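Local coordinates for protein Ac-ASP-7 (Ancylostoma caninum, PDB 3S6S) that is of unknown function but, as a secreted hookworm protein of the SCP/TAPS (pathogenesis-related) family, probably acts at the interface between parasite and host, at residues A[76-81]-A[136-141]; A[59-64]-A[118-123]; A[106-111]-A[142-147]; A[48-53]-A[112-117]. All coordinates share one frame; numbering follows the deposited sequence.

In the fold
Three of the four contacts meet on the mixed central sheet of the alpha-beta-alpha sandwich. Contact 1 pairs the edge strand 76-83 with strand 133-140, and contact 4 joins strand 51-53 to the start of strand 116-123; contact 2 lays helix 54-65 on that same strand further along. The disulfide C119-C138, 2.0 Å from SG to SG, ties contact 2 to contact 1, whose centres lie about 8 Å apart. Contact 3 clasps helix 103-110 to the loop leaving strand 133-140 and touches contacts 1 and 4, each about 12 Å away between centres. Contacts 2 and 3 stay separate, their nearest atoms about 9 Å apart.

Contact 1 of 4, residues A[76-81]-A[136-141]; sequences GVTRFS and WVCVYD
F80 and W136 pair at one end of an antiparallel strand pair, and the F80 side chain is the one to follow outward. Its CG sits between the backbone N and the carbonyl carbon (chi1 47°), which brings the ring toward strand 133-140. Past CB, CG is only loosely beside W136 CB; F80 CD2 and CE2 carry that methylene, CE2 at 3.5 Å from W136 CB, and it rests over the phenyl face, off centre toward the rim. The indole is nearly parallel to the phenyl, planes 11° apart, but slid so far along that the rings barely overlap. At the ring's edge, F80 CE1 meets C138 SG at 3.8 Å, a Cys sulfur-aromatic contact. F80 CZ, the tip, lies between W136 CB at 3.6 Å and C138 SG at 4.0 Å. Next along the same face, T78 OG1 and Y140 OH share a 2.7 Å hydrogen bond, and T78 OG1 approaches the tyrosine ring near its plane. The backbones zip together through G76-Y140, T78-C138 and F80-W136, all hydrogen-bonded pairs; T78 N reaches C138 O at 2.7 Å. V77 and V139, with R79 and V137, form the non-hydrogen-bonded pairs, and their side chains occupy the opposite face. There V137 and V139 pack on helix 54-65. The face of T78, F80, W136, C138 and Y140 is covered instead by helices 16-34, 88-99 and 103-110, with H26 of the first bonded to Y140 OH, while strand 116-123 flanks 133-140 on its other edge.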
loop_
_atom_site.group_PDB
_atom_site.type_symbol
_atom_site.label_atom_id
_atom_site.label_comp_id
_atom_site.label_asym_id
_atom_site.label_seq_id
_atom_site.Cartn_x
_atom_site.Cartn_y
_atom_site.Cartn_z
ATOM N N GLY A 76 0.987 -2.644 9.843
ATOM C CA GLY A 76 -0.228 -1.916 9.548
ATOM C C GLY A 76 -1.132 -2.860 8.769
ATOM O O GLY A 76 -0.648 -3.793 8.116
ATOM N N VAL A 77 -2.441 -2.627 8.847
ATOM C CA VAL A 77 -3.410 -3.469 8.171
ATOM C C VAL A 77 -4.509 -2.604 7.574
ATOM O O VAL A 77 -4.973 -1.655 8.210
ATOM C CB VAL A 77 -4.063 -4.491 9.143
ATOM C CG1 VAL A 77 -5.043 -5.406 8.393
ATOM C CG2 VAL A 77 -3.008 -5.318 9.853
ATOM N N THR A 78 -4.907 -2.921 6.344
ATOM C CA THR A 78 -6.160 -2.423 5.788
ATOM C C THR A 78 -7.052 -3.577 5.322
ATOM O O THR A 78 -6.575 -4.649 4.964
ATOM C CB THR A 78 -5.949 -1.446 4.617
ATOM O OG1 THR A 78 -5.268 -2.115 3.537
ATOM C CG2 THR A 78 -5.164 -0.216 5.086
ATOM N N ARG A 79 -8.356 -3.351 5.336
ATOM C CA ARG A 79 -9.292 -4.356 4.873
ATOM C C ARG A 79 -10.279 -3.709 3.937
ATOM O O ARG A 79 -10.676 -2.571 4.133
ATOM C CB ARG A 79 -10.030 -4.987 6.049
ATOM C CG ARG A 79 -9.149 -5.180 7.255
ATOM C CD ARG A 79 -9.942 -5.687 8.440
ATOM N NE ARG A 79 -9.846 -7.133 8.497
ATOM C CZ ARG A 79 -9.040 -7.778 9.323
ATOM N NH1 ARG A 79 -8.278 -7.081 10.175
ATOM N NH2 ARG A 79 -9.015 -9.111 9.302
ATOM N N PHE A 80 -10.666 -4.433 2.901
ATOM C CA PHE A 80 -11.720 -3.943 2.030
ATOM C C PHE A 80 -12.465 -5.109 1.398
ATOM O O PHE A 80 -11.867 -6.134 1.055
ATOM C CB PHE A 80 -11.192 -2.918 1.013
ATOM C CG PHE A 80 -9.931 -3.337 0.308
ATOM C CD1 PHE A 80 -8.692 -3.168 0.913
ATOM C CD2 PHE A 80 -9.982 -3.874 -0.985
ATOM C CE1 PHE A 80 -7.519 -3.542 0.250
ATOM C CE2 PHE A 80 -8.813 -4.260 -1.652
ATOM C CZ PHE A 80 -7.583 -4.092 -1.040
ATOM N N SER A 81 -13.784 -4.960 1.310
ATOM C CA SER A 81 -14.664 -6.032 0.848
ATOM C C SER A 81 -15.952 -5.512 0.232
ATOM O O SER A 81 -16.272 -4.323 0.319
ATOM C CB SER A 81 -15.011 -6.977 1.991
ATOM O OG SER A 81 -14.643 -6.430 3.238
ATOM N N TRP A 136 -10.497 -8.571 1.165
ATOM C CA TRP A 136 -9.059 -8.331 1.037
ATOM C C TRP A 136 -8.469 -7.781 2.339
ATOM O O TRP A 136 -9.091 -6.960 3.015
ATOM C CB TRP A 136 -8.785 -7.344 -0.099
ATOM C CG TRP A 136 -9.102 -7.897 -1.451
ATOM C CD1 TRP A 136 -10.316 -7.866 -2.098
ATOM C CD2 TRP A 136 -8.203 -8.584 -2.329
ATOM N NE1 TRP A 136 -10.218 -8.485 -3.323
ATOM C CE2 TRP A 136 -8.934 -8.940 -3.486
ATOM C CE3 TRP A 136 -6.854 -8.944 -2.245
ATOM C CZ2 TRP A 136 -8.356 -9.626 -4.554
ATOM C CZ3 TRP A 136 -6.282 -9.635 -3.308
ATOM C CH2 TRP A 136 -7.034 -9.969 -4.444
ATOM N N VAL A 137 -7.280 -8.244 2.711
ATOM C CA VAL A 137 -6.484 -7.439 3.621
ATOM C C VAL A 137 -5.150 -7.069 3.011
ATOM O O VAL A 137 -4.567 -7.825 2.233
ATOM C CB VAL A 137 -6.347 -7.999 5.110
ATOM C CG1 VAL A 137 -7.355 -9.100 5.411
ATOM C CG2 VAL A 137 -4.927 -8.406 5.444
ATOM N N CYS A 138 -4.700 -5.863 3.343
ATOM C CA CYS A 138 -3.326 -5.460 3.096
ATOM C C CYS A 138 -2.586 -5.265 4.413
ATOM O O CYS A 138 -3.139 -4.798 5.428
ATOM C CB CYS A 138 -3.249 -4.202 2.244
ATOM S SG CYS A 138 -3.895 -4.450 0.584
ATOM N N VAL A 139 -1.325 -5.654 4.362
ATOM C CA VAL A 139 -0.413 -5.596 5.473
ATOM C C VAL A 139 0.764 -4.722 5.047
ATOM O O VAL A 139 1.304 -4.857 3.932
ATOM C CB VAL A 139 0.062 -7.023 5.865
ATOM C CG1 VAL A 139 1.398 -6.966 6.569
ATOM C CG2 VAL A 139 -1.014 -7.736 6.714
ATOM N N TYR A 140 1.132 -3.811 5.939
ATOM C CA TYR A 140 2.150 -2.816 5.667
ATOM C C TYR A 140 3.264 -2.943 6.683
ATOM O O TYR A 140 3.030 -3.340 7.817
ATOM C CB TYR A 140 1.540 -1.425 5.733
ATOM C CG TYR A 140 0.314 -1.285 4.867
ATOM C CD1 TYR A 140 -0.882 -1.883 5.235
ATOM C CD2 TYR A 140 0.348 -0.552 3.682
ATOM C CE1 TYR A 140 -2.003 -1.761 4.460
ATOM C CE2 TYR A 140 -0.783 -0.425 2.899
ATOM C CZ TYR A 140 -1.951 -1.033 3.301
ATOM O OH TYR A 140 -3.078 -0.930 2.543
ATOM N N ASP A 141 4.487 -2.627 6.272
ATOM C CA ASP A 141 5.605 -2.768 7.183
ATOM C C ASP A 141 5.564 -1.675 8.240
ATOM O O ASP A 141 6.060 -1.862 9.346
ATOM C CB ASP A 141 6.947 -2.802 6.438
ATOM C CG ASP A 141 7.324 -1.462 5.807
ATOM O OD1 ASP A 141 8.531 -1.271 5.556
ATOM O OD2 ASP A 141 6.444 -0.610 5.556
HETATM O O HOH W 1 -11.553 -7.642 4.345
#

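Contact 2 of 4, residues A[59-64]-A[118-123]; sequences EARKEI and GCSGRL
A60 is the first residue of 59-64 to reach the strand, its methyl pointing at the 118-120 backbone: A60 CB lies 3.7 Å from S120 N and 3.8 Å from G118 O. The small side chain allows a close approach, with the segment axes 6.7 Å apart at their nearest and 40° between their directions. R61 follows with its backbone and the root of its side chain. S120 CB comes to 3.6 Å from R61 N, and S120 OG, lying anti to the backbone N (chi1 180°), is alongside R61 CB at 3.7 Å. Beyond CB the arginine turns away from the strand, and its guanidinium forms a salt bridge with E58, three residues earlier in the same helix. One helical turn after A60, I64 makes the largest contribution. Its two branches divide the work: CD1 pushes down onto the strand backbone, 3.4 Å from S120 O and close to G121 CA. The other branch, CG2, lies over one face of the R122 guanidinium, offset toward the rim and 3.8 Å from R122 NE. Isoleucine and arginine slide past each other in opposite directions; R122 NH2 forms a salt bridge with D135 on the adjacent strand. C119 points to the other side of the sheet, where it forms the disulfide with C138. Helix 54-65, packed along a central strand by A60, R61 and I64, belongs to one helical layer of the alpha-beta-alpha sandwich that characterises the SCP/TAPS (CAP) fold.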
loop_
_atom_site.group_PDB
_atom_site.type_symbol
_atom_site.label_atom_id
_atom_site.label_comp_id
_atom_site.label_asym_id
_atom_site.label_seq_id
_atom_site.Cartn_x
_atom_site.Cartn_y
_atom_site.Cartn_z
ATOM N N GLU A 59 1.583 -12.778 4.939
ATOM C CA GLU A 59 1.106 -12.358 6.252
ATOM C C GLU A 59 -0.348 -11.895 6.140
ATOM O O GLU A 59 -1.170 -12.185 7.000
ATOM C CB GLU A 59 1.989 -11.265 6.875
ATOM C CG GLU A 59 3.486 -11.617 7.008
ATOM C CD GLU A 59 4.235 -10.614 7.883
ATOM O OE1 GLU A 59 5.447 -10.815 8.126
ATOM O OE2 GLU A 59 3.601 -9.631 8.341
ATOM N N ALA A 60 -0.676 -11.210 5.055
ATOM C CA ALA A 60 -2.058 -10.800 4.858
ATOM C C ALA A 60 -2.980 -12.025 4.792
ATOM O O ALA A 60 -4.085 -12.006 5.349
ATOM C CB ALA A 60 -2.198 -9.932 3.622
ATOM N N ARG A 61 -2.516 -13.089 4.133
ATOM C CA ARG A 61 -3.277 -14.330 4.061
ATOM C C ARG A 61 -3.473 -14.928 5.454
ATOM O O ARG A 61 -4.539 -15.462 5.755
ATOM C CB ARG A 61 -2.600 -15.348 3.143
ATOM C CG ARG A 61 -3.474 -16.579 2.837
ATOM C CD ARG A 61 -2.723 -17.744 2.140
ATOM N NE ARG A 61 -1.720 -18.362 3.013
ATOM C CZ ARG A 61 -1.993 -19.151 4.061
ATOM N NH1 ARG A 61 -3.256 -19.442 4.386
ATOM N NH2 ARG A 61 -1.004 -19.656 4.802
ATOM N N LYS A 62 -2.449 -14.839 6.302
ATOM C CA LYS A 62 -2.546 -15.355 7.661
ATOM C C LYS A 62 -3.548 -14.514 8.449
ATOM O O LYS A 62 -4.327 -15.040 9.265
ATOM C CB LYS A 62 -1.191 -15.316 8.368
ATOM C CG LYS A 62 -0.075 -16.086 7.695
ATOM C CD LYS A 62 0.074 -17.481 8.255
ATOM C CE LYS A 62 1.542 -17.869 8.386
ATOM N NZ LYS A 62 2.257 -17.934 7.078
ATOM N N GLU A 63 -3.511 -13.205 8.193
ATOM C CA GLU A 63 -4.402 -12.253 8.847
ATOM C C GLU A 63 -5.872 -12.532 8.518
ATOM O O GLU A 63 -6.752 -12.320 9.352
ATOM C CB GLU A 63 -4.041 -10.814 8.465
ATOM C CG GLU A 63 -5.012 -9.782 8.998
ATOM C CD GLU A 63 -4.928 -9.661 10.506
ATOM O OE1 GLU A 63 -5.943 -9.328 11.148
ATOM O OE2 GLU A 63 -3.840 -9.905 11.048
ATOM N N ILE A 64 -6.140 -12.994 7.298
ATOM C CA ILE A 64 -7.509 -13.323 6.935
ATOM C C ILE A 64 -7.979 -14.540 7.723
ATOM O O ILE A 64 -9.086 -14.564 8.259
ATOM C CB ILE A 64 -7.661 -13.606 5.446
ATOM C CG1 ILE A 64 -7.626 -12.293 4.656
ATOM C CG2 ILE A 64 -8.982 -14.320 5.198
ATOM C CD1 ILE A 64 -7.347 -12.448 3.173
ATOM N N GLY A 118 1.877 -6.071 1.221
ATOM C CA GLY A 118 1.352 -7.148 0.419
ATOM C C GLY A 118 -0.111 -7.371 0.783
ATOM O O GLY A 118 -0.541 -7.023 1.888
ATOM N N CYS A 119 -0.885 -7.939 -0.146
ATOM C CA CYS A 119 -2.308 -8.147 0.103
ATOM C C CYS A 119 -2.746 -9.548 -0.281
ATOM O O CYS A 119 -2.114 -10.217 -1.092
ATOM C CB CYS A 119 -3.148 -7.123 -0.661
ATOM S SG CYS A 119 -2.515 -5.438 -0.554
ATOM N N SER A 120 -3.842 -9.985 0.309
ATOM C CA SER A 120 -4.418 -11.257 -0.063
ATOM C C SER A 120 -5.916 -11.123 0.039
ATOM O O SER A 120 -6.419 -10.259 0.755
ATOM C CB SER A 120 -3.912 -12.365 0.856
ATOM O OG SER A 120 -4.485 -13.605 0.490
ATOM N N GLY A 121 -6.637 -11.963 -0.689
ATOM C CA GLY A 121 -8.091 -11.935 -0.640
ATOM C C GLY A 121 -8.704 -13.318 -0.641
ATOM O O GLY A 121 -8.030 -14.310 -0.911
ATOM N N ARG A 122 -9.988 -13.399 -0.333
ATOM C CA ARG A 122 -10.683 -14.661 -0.508
ATOM C C ARG A 122 -12.101 -14.445 -1.019
ATOM O O ARG A 122 -12.729 -13.431 -0.717
ATOM C CB ARG A 122 -10.685 -15.473 0.784
ATOM C CG ARG A 122 -11.355 -14.793 1.950
ATOM C CD ARG A 122 -12.416 -15.696 2.545
ATOM N NE ARG A 122 -12.316 -15.789 3.995
ATOM C CZ ARG A 122 -12.807 -14.884 4.831
ATOM N NH1 ARG A 122 -12.676 -15.047 6.143
ATOM N NH2 ARG A 122 -13.426 -13.813 4.354
ATOM N N LEU A 123 -12.590 -15.397 -1.809
ATOM C CA LEU A 123 -13.956 -15.345 -2.315
ATOM C C LEU A 123 -14.835 -16.284 -1.507
ATOM O O LEU A 123 -14.377 -17.326 -1.034
ATOM C CB LEU A 123 -14.006 -15.719 -3.796
ATOM C CG LEU A 123 -13.116 -14.927 -4.761
ATOM C CD1 LEU A 123 -13.370 -13.430 -4.649
ATOM C CD2 LEU A 123 -11.637 -15.235 -4.538
#

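Contact 3 of 4, residues A[106-111]-A[142-147]; sequences MRQVVY and KKPKDG
Y111 OH is gripped from several directions: K142 NZ donates to it at 2.9 Å, water 2 donates at 3.1 Å, and E148, the next residue after 147, is also hydrogen-bonded to it. The lysine gets there by running extended past the ring and bending only at its last torsion (chi4 -52°), crossing the tyrosine obliquely. Over one face of the same ring lies P144, with P144 CB 3.6 Å from the ring centroid and almost on its normal, a CH-pi contact; K142 O sits at the ring edge, in plane. That carbonyl is taken by Q108, whose NE2 donates at 2.8 Å along a nearly straight line (169°), while Q108 OE1 lies 3.4 Å from both K143 CA and P144 CD. Farther along, R107 NH2 donates to K145 O at 2.8 Å, with the oxygen in the guanidinium plane, and P144 CG covers one guanidinium face. In this irregular loop the main-chain oxygens of K142 and K145 accept bonds from Q108 and R107. The ammonium of K142 and the carboxylate of E148 meeting at one hydroxyl probably polarise it and hold the side chain's end in place, while P144 and F150 limit turning of the ring.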
loop_
_atom_site.group_PDB
_atom_site.type_symbol
_atom_site.label_atom_id
_atom_site.label_comp_id
_atom_site.label_asym_id
_atom_site.label_seq_id
_atom_site.Cartn_x
_atom_site.Cartn_y
_atom_site.Cartn_z
ATOM N N MET A 106 -7.338 5.087 4.475
ATOM C CA MET A 106 -6.445 5.832 3.605
ATOM C C MET A 106 -5.229 6.398 4.341
ATOM O O MET A 106 -4.180 6.576 3.736
ATOM C CB MET A 106 -7.199 6.922 2.847
ATOM C CG MET A 106 -8.170 6.379 1.797
ATOM S SD MET A 106 -7.368 5.434 0.471
ATOM C CE MET A 106 -7.703 3.788 1.008
ATOM N N ARG A 107 -5.360 6.670 5.638
ATOM C CA ARG A 107 -4.198 7.051 6.437
ATOM C C ARG A 107 -3.051 6.057 6.300
ATOM O O ARG A 107 -1.894 6.457 6.167
ATOM C CB ARG A 107 -4.549 7.163 7.912
ATOM C CG ARG A 107 -5.002 8.518 8.346
ATOM C CD ARG A 107 -4.944 8.575 9.864
ATOM N NE ARG A 107 -3.780 9.322 10.303
ATOM C CZ ARG A 107 -2.945 8.920 11.244
ATOM N NH1 ARG A 107 -3.159 7.759 11.867
ATOM N NH2 ARG A 107 -1.908 9.692 11.566
ATOM N N GLN A 108 -3.365 4.765 6.359
ATOM C CA GLN A 108 -2.331 3.750 6.190
ATOM C C GLN A 108 -1.795 3.719 4.752
ATOM O O GLN A 108 -0.585 3.717 4.524
ATOM C CB GLN A 108 -2.855 2.375 6.595
ATOM C CG GLN A 108 -1.867 1.259 6.334
ATOM C CD GLN A 108 -0.647 1.324 7.246
ATOM O OE1 GLN A 108 -0.728 0.999 8.445
ATOM N NE2 GLN A 108 0.496 1.747 6.687
ATOM N N VAL A 109 -2.713 3.708 3.789
ATOM C CA VAL A 109 -2.390 3.633 2.369
ATOM C C VAL A 109 -1.373 4.692 1.964
ATOM O O VAL A 109 -0.504 4.482 1.115
ATOM C CB VAL A 109 -3.670 3.863 1.539
ATOM C CG1 VAL A 109 -3.343 4.047 0.048
ATOM C CG2 VAL A 109 -4.645 2.710 1.769
ATOM N N VAL A 110 -1.460 5.817 2.640
ATOM C CA VAL A 110 -0.891 7.062 2.163
ATOM C C VAL A 110 0.297 7.554 3.027
ATOM O O VAL A 110 0.961 8.528 2.681
ATOM C CB VAL A 110 -2.073 8.073 2.057
ATOM C CG1 VAL A 110 -1.823 9.376 2.790
ATOM C CG2 VAL A 110 -2.500 8.237 0.607
ATOM N N TYR A 111 0.558 6.837 4.126
ATOM C CA TYR A 111 1.623 7.121 5.087
ATOM C C TYR A 111 2.996 7.092 4.423
ATOM O O TYR A 111 3.460 6.030 4.017
ATOM C CB TYR A 111 1.579 6.063 6.201
ATOM C CG TYR A 111 2.573 6.242 7.326
ATOM C CD1 TYR A 111 3.109 5.143 7.977
ATOM C CD2 TYR A 111 2.950 7.509 7.761
ATOM C CE1 TYR A 111 4.013 5.300 9.022
ATOM C CE2 TYR A 111 3.852 7.675 8.791
ATOM C CZ TYR A 111 4.380 6.569 9.416
ATOM O OH TYR A 111 5.270 6.732 10.454
ATOM N N LYS A 142 4.953 -0.542 7.914
ATOM C CA LYS A 142 4.889 0.541 8.883
ATOM C C LYS A 142 3.507 1.187 9.030
ATOM O O LYS A 142 2.890 1.631 8.068
ATOM C CB LYS A 142 5.972 1.589 8.621
ATOM C CG LYS A 142 6.231 2.465 9.839
ATOM C CD LYS A 142 7.433 3.378 9.643
ATOM C CE LYS A 142 7.910 3.994 10.973
ATOM N NZ LYS A 142 6.804 4.647 11.736
ATOM N N LYS A 143 3.047 1.222 10.275
ATOM C CA LYS A 143 1.753 1.743 10.653
ATOM C C LYS A 143 1.922 3.135 11.224
ATOM O O LYS A 143 2.744 3.331 12.101
ATOM C CB LYS A 143 1.176 0.838 11.732
ATOM C CG LYS A 143 -0.066 1.361 12.379
ATOM C CD LYS A 143 -0.569 0.331 13.336
ATOM C CE LYS A 143 -1.973 0.647 13.825
ATOM N NZ LYS A 143 -2.352 -0.305 14.919
ATOM N N PRO A 144 1.150 4.117 10.733
ATOM C CA PRO A 144 1.311 5.454 11.312
ATOM C C PRO A 144 0.697 5.481 12.710
ATOM O O PRO A 144 -0.044 4.561 13.053
ATOM C CB PRO A 144 0.491 6.324 10.374
ATOM C CG PRO A 144 -0.605 5.410 9.903
ATOM C CD PRO A 144 0.041 4.060 9.766
ATOM N N LYS A 145 1.003 6.494 13.515
ATOM C CA LYS A 145 0.268 6.671 14.767
ATOM C C LYS A 145 -0.682 7.845 14.684
ATOM O O LYS A 145 -0.549 8.715 13.831
ATOM C CB LYS A 145 1.164 6.771 16.017
ATOM C CG LYS A 145 2.658 6.870 15.790
ATOM C CD LYS A 145 3.409 6.358 17.023
ATOM C CE LYS A 145 2.725 6.839 18.314
ATOM N NZ LYS A 145 3.191 6.117 19.533
ATOM N N ASP A 146 -1.668 7.852 15.568
ATOM C CA ASP A 146 -2.678 8.887 15.530
ATOM C C ASP A 146 -2.045 10.240 15.786
ATOM O O ASP A 146 -1.172 10.381 16.648
ATOM C CB ASP A 146 -3.798 8.563 16.509
ATOM C CG ASP A 146 -4.584 7.336 16.078
ATOM O OD1 ASP A 146 -4.136 6.208 16.388
ATOM O OD2 ASP A 146 -5.621 7.499 15.392
ATOM N N GLY A 147 -2.459 11.218 14.993
ATOM C CA GLY A 147 -1.897 12.544 15.067
ATOM C C GLY A 147 -0.530 12.708 14.423
ATOM O O GLY A 147 -0.100 13.830 14.211
HETATM O O HOH W 2 4.738 5.764 13.313
#

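Contact 4 of 4, residues A[48-53]-A[112-117]; sequences YGLVYD and PKATRF
V51 and R116 are bridged in parallel, and so are Y52 and F117, through a ladder of backbone bonds. V51 N donates to T115 O at 2.8 Å, F117 N to V51 O at 3.0 Å, and D53 N to F117 O at 2.8 Å. The ionic contact lies at the ladder's end: R116 NH1 reaches D53 OD2 at 2.7 Å as a salt bridge. The oxygen lies near the guanidinium plane, but the donor stands above the carboxylate plane, the two planes being 66° apart. R116 NH1 is also bonded to N7, and D53 OD1 caps L56 N at the start of helix 54-65. Among the apolar contacts F117 is central. With chi1 at 79° the F117 ring leans toward 48-53, where L50 CD1 covers one face and L50 CB meets F117 CD1 at 3.5 Å. Y52 turns an edge to the F117 face in a T-shaped pair, planes 75° apart. L50 CD2 also packs on A114 CB at 3.6 Å. Strand 51-53 lies between 116-123 and the short strand 6-7, while helix 16-34 packs against L50, Y52 and A114, and strand 175-176 against Y48 and V51.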
loop_
_atom_site.group_PDB
_atom_site.type_symbol
_atom_site.label_atom_id
_atom_site.label_comp_id
_atom_site.label_asym_id
_atom_site.label_seq_id
_atom_site.Cartn_x
_atom_site.Cartn_y
_atom_site.Cartn_z
ATOM N N TYR A 48 7.661 7.558 -0.057
ATOM C CA TYR A 48 8.247 6.290 -0.470
ATOM C C TYR A 48 7.211 5.514 -1.227
ATOM O O TYR A 48 6.060 5.497 -0.827
ATOM C CB TYR A 48 8.737 5.488 0.736
ATOM C CG TYR A 48 10.144 5.871 1.111
ATOM C CD1 TYR A 48 10.418 7.145 1.600
ATOM C CD2 TYR A 48 11.208 4.982 0.935
ATOM C CE1 TYR A 48 11.696 7.525 1.924
ATOM C CE2 TYR A 48 12.501 5.356 1.260
ATOM C CZ TYR A 48 12.733 6.638 1.756
ATOM O OH TYR A 48 13.995 7.048 2.086
ATOM N N GLY A 49 7.600 4.909 -2.342
ATOM C CA GLY A 49 6.711 3.985 -3.021
ATOM C C GLY A 49 6.614 2.752 -2.135
ATOM O O GLY A 49 7.517 2.481 -1.348
ATOM N N LEU A 50 5.527 2.003 -2.226
ATOM C CA LEU A 50 5.475 0.769 -1.480
ATOM C C LEU A 50 6.005 -0.364 -2.348
ATOM O O LEU A 50 5.514 -0.619 -3.451
ATOM C CB LEU A 50 4.052 0.461 -1.028
ATOM C CG LEU A 50 3.326 1.483 -0.157
ATOM C CD1 LEU A 50 1.903 1.021 0.063
ATOM C CD2 LEU A 50 4.038 1.666 1.177
ATOM N N VAL A 51 7.017 -1.051 -1.847
ATOM C CA VAL A 51 7.450 -2.268 -2.487
ATOM C C VAL A 51 6.424 -3.365 -2.230
ATOM O O VAL A 51 6.067 -3.615 -1.088
ATOM C CB VAL A 51 8.815 -2.701 -1.954
ATOM C CG1 VAL A 51 9.109 -4.125 -2.372
ATOM C CG2 VAL A 51 9.884 -1.729 -2.432
ATOM N N TYR A 52 5.941 -3.999 -3.298
ATOM C CA TYR A 52 5.076 -5.162 -3.163
ATOM C C TYR A 52 5.877 -6.379 -2.710
ATOM O O TYR A 52 6.825 -6.797 -3.374
ATOM C CB TYR A 52 4.290 -5.486 -4.448
ATOM C CG TYR A 52 3.131 -6.402 -4.110
ATOM C CD1 TYR A 52 1.871 -5.881 -3.849
ATOM C CD2 TYR A 52 3.326 -7.772 -3.961
ATOM C CE1 TYR A 52 0.823 -6.701 -3.487
ATOM C CE2 TYR A 52 2.284 -8.609 -3.603
ATOM C CZ TYR A 52 1.034 -8.069 -3.364
ATOM O OH TYR A 52 -0.007 -8.893 -3.000
ATOM N N ASP A 53 5.479 -6.941 -1.576
ATOM C CA ASP A 53 6.286 -7.932 -0.878
ATOM C C ASP A 53 5.466 -9.194 -0.632
ATOM O O ASP A 53 4.534 -9.187 0.182
ATOM C CB ASP A 53 6.775 -7.338 0.447
ATOM C CG ASP A 53 7.615 -8.311 1.280
ATOM O OD1 ASP A 53 7.374 -9.542 1.275
ATOM O OD2 ASP A 53 8.524 -7.819 1.981
ATOM N N PRO A 112 3.661 8.258 4.327
ATOM C CA PRO A 112 4.912 8.390 3.555
ATOM C C PRO A 112 6.071 7.524 4.045
ATOM O O PRO A 112 7.017 7.334 3.291
ATOM C CB PRO A 112 5.258 9.876 3.700
ATOM C CG PRO A 112 3.947 10.542 4.000
ATOM C CD PRO A 112 3.193 9.554 4.845
ATOM N N LYS A 113 5.990 6.977 5.257
ATOM C CA LYS A 113 7.112 6.217 5.815
ATOM C C LYS A 113 6.919 4.702 5.786
ATOM O O LYS A 113 7.800 3.948 6.209
ATOM C CB LYS A 113 7.448 6.701 7.226
ATOM C CG LYS A 113 7.879 8.155 7.244
ATOM C CD LYS A 113 8.200 8.687 8.643
ATOM C CE LYS A 113 8.693 10.141 8.537
ATOM N NZ LYS A 113 8.913 10.752 9.868
ATOM N N ALA A 114 5.768 4.253 5.298
ATOM C CA ALA A 114 5.628 2.848 4.931
ATOM C C ALA A 114 6.461 2.628 3.666
ATOM O O ALA A 114 6.548 3.515 2.830
ATOM C CB ALA A 114 4.151 2.486 4.701
ATOM N N THR A 115 7.080 1.461 3.528
ATOM C CA THR A 115 7.960 1.202 2.389
ATOM C C THR A 115 7.673 -0.108 1.674
ATOM O O THR A 115 8.219 -0.358 0.588
ATOM C CB THR A 115 9.444 1.161 2.797
ATOM O OG1 THR A 115 9.726 -0.068 3.473
ATOM C CG2 THR A 115 9.811 2.348 3.666
ATOM N N ARG A 116 6.852 -0.962 2.290
ATOM C CA ARG A 116 6.430 -2.189 1.640
ATOM C C ARG A 116 5.118 -2.717 2.194
ATOM O O ARG A 116 4.731 -2.391 3.325
ATOM C CB ARG A 116 7.529 -3.266 1.654
ATOM C CG ARG A 116 8.135 -3.565 2.990
ATOM C CD ARG A 116 9.028 -4.801 2.900
ATOM N NE ARG A 116 10.419 -4.478 2.606
ATOM C CZ ARG A 116 11.241 -5.269 1.910
ATOM N NH1 ARG A 116 10.803 -6.429 1.423
ATOM N NH2 ARG A 116 12.495 -4.895 1.684
ATOM N N PHE A 117 4.432 -3.505 1.366
ATOM C CA PHE A 117 3.148 -4.079 1.709
ATOM C C PHE A 117 2.876 -5.291 0.832
ATOM O O PHE A 117 3.541 -5.496 -0.174
ATOM C CB PHE A 117 2.021 -3.050 1.533
ATOM C CG PHE A 117 1.565 -2.857 0.094
ATOM C CD1 PHE A 117 2.480 -2.675 -0.937
ATOM C CD2 PHE A 117 0.214 -2.848 -0.222
ATOM C CE1 PHE A 117 2.046 -2.472 -2.252
ATOM C CE2 PHE A 117 -0.223 -2.658 -1.532
ATOM C CZ PHE A 117 0.696 -2.471 -2.547
#